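Long-range contact in autoinducer 2-binding protein LsrB (Clostridium saccharobutylicum DSM 13864, PDB 6DSP), which binds the quorum-sensing signal autoinducer-2 and so serves as a receptor of the periplasmic binding protein type: residues T79-K93 and G103-V117. Numbering follows the deposited sequence.
Sequences TNAICLSSVDAAGVK and GVTVTTWDSDVDPSV. With PAV ((2R,4S)-2-methyl-2,3,3,4-tetrahydroxytetrahydrofuran), chain C.
Ala81-Leu84 and Thr105-Trp109 run side by side as parallel strands, their axes 20° apart. Five backbone bonds pair them, from Thr105 N to Asn80 O through to Trp109 N to Leu84 O; the straightest, Thr105 N to Asn80 O, has an N-H...O angle of 167°. Ile82 O is gripped twice, by Thr107 N at 2.8 Å and by Thr107 OG1 at 3.1 Å, because chi1 of 63° sets that hydroxyl between its own backbone N and carbonyl carbon. Beyond the strands, Ser86 N donates to Ser111 O, and one water links Ser86 O, Asp112 O and Ser111 OG, the last also bound to Asp167 N.

Around the Trp109 indole, Ser85 CB lies over one face, 3.8 Å from the centroid of the five-membered ring, a CH-pi contact. Cys83 SG approaches the same ring obliquely, 3.5 Å from Trp109 CD1. Apolar packing continues where Val113 CG1 presses on Ser86 CB and meets Val92 CG2 at 3.8 Å, while Ala89 CB faces Val113 CB.

Carboxylates take part twice beyond the C-terminal ends of the strands. The extended Lys93 chain brings NZ to 3.2 Å from Asp114 OD2, a salt bridge whose hydrogen bond is weak, while Asp114 OD1 closes an Asx turn with Ser116 N. Ser85 OG donates to Asp110 OD2 on its anti side; the same oxygen takes the ligand's O4 hydroxyl at 2.6 Å, and Asp110 OD1 takes O3 as well as Gln124 NE2. Ser85 is thus a second-shell residue that helps fix the rotation of the ligand-binding carboxylate.

The whole is a beta-alpha-beta crossover, strand 81-84 and strand 105-109 joined through helix 89-101, with the autoinducer-2 site at the C-terminal ends of its parallel strands, as in periplasmic binding proteins.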
loop_
_atom_site.group_PDB
_atom_site.type_symbol
_atom_site.label_atom_id
_atom_site.label_comp_id
_atom_site.label_asym_id
_atom_site.label_seq_id
_atom_site.Cartn_x
_atom_site.Cartn_y
_atom_site.Cartn_z
ATOM N N THR A 79 -21.051 14.904 2.122
ATOM C CA THR A 79 -20.801 13.569 1.610
ATOM C C THR A 79 -21.449 12.551 2.537
ATOM O O THR A 79 -21.611 12.781 3.746
ATOM C CB THR A 79 -19.297 13.290 1.484
ATOM O OG1 THR A 79 -19.138 12.136 0.659
ATOM C CG2 THR A 79 -18.622 13.023 2.860
ATOM N N ASN A 80 -21.823 11.411 1.975
ATOM C CA ASN A 80 -22.422 10.378 2.809
ATOM C C ASN A 80 -21.403 9.448 3.434
ATOM O O ASN A 80 -21.694 8.832 4.475
ATOM C CB ASN A 80 -23.408 9.543 1.984
ATOM C CG ASN A 80 -24.449 10.412 1.313
ATOM O OD1 ASN A 80 -24.435 10.582 0.101
ATOM N ND2 ASN A 80 -25.315 11.022 2.114
ATOM N N ALA A 81 -20.242 9.310 2.813
ATOM C CA ALA A 81 -19.265 8.328 3.269
ATOM C C ALA A 81 -17.900 8.770 2.801
ATOM O O ALA A 81 -17.770 9.489 1.811
ATOM C CB ALA A 81 -19.583 6.930 2.731
ATOM N N ILE A 82 -16.874 8.271 3.494
ATOM C CA ILE A 82 -15.474 8.465 3.145
ATOM C C ILE A 82 -14.827 7.091 3.104
ATOM O O ILE A 82 -15.090 6.253 3.973
ATOM C CB ILE A 82 -14.777 9.346 4.198
ATOM C CG1 ILE A 82 -15.262 10.805 4.082
ATOM C CG2 ILE A 82 -13.264 9.241 4.102
ATOM C CD1 ILE A 82 -14.865 11.678 5.268
ATOM N N CYS A 83 -13.976 6.877 2.118
ATOM C CA CYS A 83 -13.091 5.716 2.098
ATOM C C CYS A 83 -11.681 6.251 1.897
ATOM O O CYS A 83 -11.353 6.746 0.811
ATOM C CB CYS A 83 -13.484 4.722 1.004
ATOM S SG CYS A 83 -12.424 3.238 1.081
ATOM N N LEU A 84 -10.871 6.161 2.950
ATOM C CA LEU A 84 -9.584 6.852 3.083
ATOM C C LEU A 84 -8.419 5.879 3.163
ATOM O O LEU A 84 -8.486 4.896 3.912
ATOM C CB LEU A 84 -9.583 7.674 4.402
ATOM C CG LEU A 84 -8.267 8.268 4.901
ATOM C CD1 LEU A 84 -7.828 9.393 3.993
ATOM C CD2 LEU A 84 -8.402 8.737 6.327
ATOM N N SER A 85 -7.331 6.204 2.475
ATOM C CA SER A 85 -6.024 5.592 2.739
ATOM C C SER A 85 -5.165 6.640 3.444
ATOM O O SER A 85 -4.908 7.722 2.890
ATOM C CB SER A 85 -5.338 5.138 1.455
ATOM O OG SER A 85 -4.053 4.639 1.811
ATOM N N SER A 86 -4.787 6.340 4.675
ATOM C CA SER A 86 -4.186 7.324 5.570
ATOM C C SER A 86 -2.663 7.381 5.462
ATOM O O SER A 86 -1.997 6.334 5.481
ATOM C CB SER A 86 -4.605 6.946 6.992
ATOM O OG SER A 86 -3.903 7.660 7.957
ATOM N N VAL A 87 -2.117 8.609 5.390
ATOM C CA VAL A 87 -0.664 8.786 5.450
ATOM C C VAL A 87 -0.131 8.733 6.879
ATOM O O VAL A 87 1.062 8.480 7.070
ATOM C CB VAL A 87 -0.195 10.069 4.756
ATOM C CG1 VAL A 87 -0.623 10.133 3.321
ATOM C CG2 VAL A 87 -0.662 11.264 5.477
ATOM N N ASP A 88 -0.973 9.002 7.870
ATOM C CA ASP A 88 -0.613 8.983 9.283
ATOM C C ASP A 88 -1.908 8.852 10.058
ATOM O O ASP A 88 -2.746 9.781 10.060
ATOM C CB ASP A 88 0.100 10.259 9.725
ATOM C CG ASP A 88 0.454 10.188 11.184
ATOM O OD1 ASP A 88 1.302 9.365 11.557
ATOM O OD2 ASP A 88 -0.142 10.908 11.978
ATOM N N ALA A 89 -2.079 7.745 10.755
ATOM C CA ALA A 89 -3.368 7.502 11.396
ATOM C C ALA A 89 -3.654 8.540 12.460
ATOM O O ALA A 89 -4.767 9.066 12.545
ATOM C CB ALA A 89 -3.396 6.095 11.993
ATOM N N ALA A 90 -2.678 8.830 13.319
ATOM C CA ALA A 90 -2.929 9.721 14.434
ATOM C C ALA A 90 -3.379 11.079 13.936
ATOM O O ALA A 90 -4.226 11.721 14.560
ATOM C CB ALA A 90 -1.682 9.839 15.313
ATOM N N GLY A 91 -2.823 11.541 12.822
ATOM C CA GLY A 91 -3.125 12.871 12.306
ATOM C C GLY A 91 -4.480 13.023 11.677
ATOM O O GLY A 91 -4.873 14.157 11.391
ATOM N N VAL A 92 -5.225 11.947 11.470
ATOM C CA VAL A 92 -6.583 12.084 10.958
ATOM C C VAL A 92 -7.630 11.596 11.939
ATOM O O VAL A 92 -8.829 11.645 11.620
ATOM C CB VAL A 92 -6.776 11.393 9.594
ATOM C CG1 VAL A 92 -5.981 12.129 8.532
ATOM C CG2 VAL A 92 -6.436 9.906 9.690
ATOM N N LYS A 93 -7.227 11.145 13.126
ATOM C CA LYS A 93 -8.188 10.578 14.072
ATOM C C LYS A 93 -9.302 11.579 14.403
ATOM O O LYS A 93 -10.495 11.246 14.344
ATOM C CB LYS A 93 -7.478 10.079 15.333
ATOM C CG LYS A 93 -8.368 9.301 16.283
ATOM C CD LYS A 93 -7.601 8.809 17.480
ATOM C CE LYS A 93 -8.486 7.898 18.309
ATOM N NZ LYS A 93 -7.847 7.452 19.568
ATOM N N GLY A 103 -22.549 12.254 10.805
ATOM C CA GLY A 103 -23.361 11.279 10.110
ATOM C C GLY A 103 -22.670 10.613 8.937
ATOM O O GLY A 103 -23.319 9.864 8.187
ATOM N N VAL A 104 -21.384 10.862 8.745
ATOM C CA VAL A 104 -20.655 10.302 7.606
ATOM C C VAL A 104 -20.139 8.915 7.964
ATOM O O VAL A 104 -19.563 8.722 9.030
ATOM C CB VAL A 104 -19.494 11.233 7.221
ATOM C CG1 VAL A 104 -18.684 10.658 6.106
ATOM C CG2 VAL A 104 -20.069 12.608 6.811
ATOM N N THR A 105 -20.367 7.957 7.074
ATOM C CA THR A 105 -19.827 6.601 7.245
ATOM C C THR A 105 -18.345 6.618 6.885
ATOM O O THR A 105 -17.969 7.114 5.817
ATOM C CB THR A 105 -20.554 5.647 6.298
ATOM O OG1 THR A 105 -21.920 5.553 6.712
ATOM C CG2 THR A 105 -19.886 4.265 6.287
ATOM N N VAL A 106 -17.498 6.159 7.793
ATOM C CA VAL A 106 -16.048 6.182 7.601
ATOM C C VAL A 106 -15.536 4.764 7.356
ATOM O O VAL A 106 -15.752 3.866 8.186
ATOM C CB VAL A 106 -15.322 6.826 8.795
ATOM C CG1 VAL A 106 -13.816 6.780 8.599
ATOM C CG2 VAL A 106 -15.817 8.286 9.020
ATOM N N THR A 107 -14.860 4.571 6.228
ATOM C CA THR A 107 -14.157 3.323 5.940
ATOM C C THR A 107 -12.733 3.657 5.518
ATOM O O THR A 107 -12.418 4.802 5.157
ATOM C CB THR A 107 -14.823 2.503 4.805
ATOM O OG1 THR A 107 -14.788 3.240 3.577
ATOM C CG2 THR A 107 -16.271 2.097 5.154
ATOM N N THR A 108 -11.871 2.634 5.488
ATOM C CA THR A 108 -10.505 2.819 5.028
ATOM C C THR A 108 -10.152 1.784 3.964
ATOM O O THR A 108 -10.820 0.759 3.812
ATOM C CB THR A 108 -9.497 2.756 6.182
ATOM O OG1 THR A 108 -9.808 1.600 6.966
ATOM C CG2 THR A 108 -9.605 4.004 7.062
ATOM N N TRP A 109 -9.067 2.048 3.244
ATOM C CA TRP A 109 -8.486 1.079 2.333
ATOM C C TRP A 109 -6.996 1.345 2.312
ATOM O O TRP A 109 -6.574 2.481 2.577
ATOM C CB TRP A 109 -9.121 1.229 0.931
ATOM C CG TRP A 109 -8.687 2.485 0.202
ATOM C CD1 TRP A 109 -8.991 3.791 0.543
ATOM C CD2 TRP A 109 -7.806 2.561 -0.915
ATOM N NE1 TRP A 109 -8.343 4.668 -0.329
ATOM C CE2 TRP A 109 -7.595 3.938 -1.218
ATOM C CE3 TRP A 109 -7.160 1.599 -1.692
ATOM C CZ2 TRP A 109 -6.774 4.360 -2.270
ATOM C CZ3 TRP A 109 -6.342 2.025 -2.752
ATOM C CH2 TRP A 109 -6.177 3.402 -3.036
ATOM N N ASP A 110 -6.207 0.315 1.969
ATOM C CA ASP A 110 -4.768 0.457 1.708
ATOM C C ASP A 110 -3.961 0.670 2.986
ATOM O O ASP A 110 -3.220 -0.231 3.397
ATOM C CB ASP A 110 -4.522 1.530 0.637
ATOM C CG ASP A 110 -3.056 1.742 0.347
ATOM O OD1 ASP A 110 -2.348 0.722 0.157
ATOM O OD2 ASP A 110 -2.626 2.928 0.235
ATOM N N SER A 111 -4.119 1.809 3.654
ATOM C CA SER A 111 -3.428 2.078 4.915
ATOM C C SER A 111 -4.439 2.530 5.962
ATOM O O SER A 111 -5.119 3.557 5.786
ATOM C CB SER A 111 -2.328 3.126 4.745
ATOM O OG SER A 111 -1.633 3.186 5.984
ATOM N N ASP A 112 -4.535 1.761 7.036
ATOM C CA ASP A 112 -5.614 1.872 8.001
ATOM C C ASP A 112 -5.374 3.021 8.989
ATOM O O ASP A 112 -4.313 3.672 9.001
ATOM C CB ASP A 112 -5.715 0.549 8.776
ATOM C CG ASP A 112 -7.135 0.225 9.246
ATOM O OD1 ASP A 112 -8.082 1.053 9.128
ATOM O OD2 ASP A 112 -7.295 -0.897 9.755
ATOM N N VAL A 113 -6.415 3.287 9.782
ATOM C CA VAL A 113 -6.333 4.219 10.904
ATOM C C VAL A 113 -6.669 3.459 12.190
ATOM O O VAL A 113 -6.873 2.237 12.161
ATOM C CB VAL A 113 -7.285 5.425 10.710
ATOM C CG1 VAL A 113 -6.940 6.137 9.438
ATOM C CG2 VAL A 113 -8.742 4.940 10.683
ATOM N N ASP A 114 -6.797 4.160 13.323
ATOM C CA ASP A 114 -7.216 3.508 14.552
ATOM C C ASP A 114 -8.565 2.846 14.286
ATOM O O ASP A 114 -9.490 3.527 13.819
ATOM C CB ASP A 114 -7.353 4.577 15.640
ATOM C CG ASP A 114 -7.717 4.029 17.010
ATOM O OD1 ASP A 114 -8.336 2.974 17.086
ATOM O OD2 ASP A 114 -7.398 4.726 17.999
ATOM N N PRO A 115 -8.719 1.539 14.528
ATOM C CA PRO A 115 -9.980 0.872 14.154
ATOM C C PRO A 115 -11.190 1.394 14.919
ATOM O O PRO A 115 -12.328 1.065 14.548
ATOM C CB PRO A 115 -9.696 -0.610 14.460
ATOM C CG PRO A 115 -8.172 -0.698 14.293
ATOM C CD PRO A 115 -7.694 0.562 14.954
ATOM N N SER A 116 -10.993 2.169 15.992
ATOM C CA SER A 116 -12.111 2.759 16.720
ATOM C C SER A 116 -12.749 3.930 15.972
ATOM O O SER A 116 -13.850 4.373 16.361
ATOM C CB SER A 116 -11.652 3.201 18.111
ATOM O OG SER A 116 -10.794 4.339 18.001
ATOM N N VAL A 117 -12.128 4.406 14.885
ATOM C CA VAL A 117 -12.678 5.552 14.165
ATOM C C VAL A 117 -12.999 5.227 12.711
ATOM O O VAL A 117 -13.229 6.135 11.911
ATOM C CB VAL A 117 -11.823 6.825 14.304
ATOM C CG1 VAL A 117 -11.603 7.145 15.777
ATOM C CG2 VAL A 117 -10.494 6.717 13.574
HETATM O O2 PAV C . 3.156 0.167 -1.242
HETATM C C2 PAV C . 2.038 0.997 -1.623
HETATM C C1 PAV C . 1.477 0.637 -3.016
HETATM O O5 PAV C . 2.674 2.372 -1.861
HETATM C C5 PAV C . 1.693 3.298 -1.681
HETATM C C4 PAV C . 0.466 2.575 -1.096
HETATM O O4 PAV C . -0.089 3.325 -0.019
HETATM C C3 PAV C . 1.068 1.226 -0.690
HETATM O O3 PAV C . 0.094 0.219 -0.740
HETATM O O13 PAV C . 1.646 1.318 0.593
HETATM O O HOH W 1 -23.601 7.651 6.469
HETATM O O HOH W 2 -1.909 5.015 8.167
HETATM O O HOH W 3 -6.430 7.113 13.776
#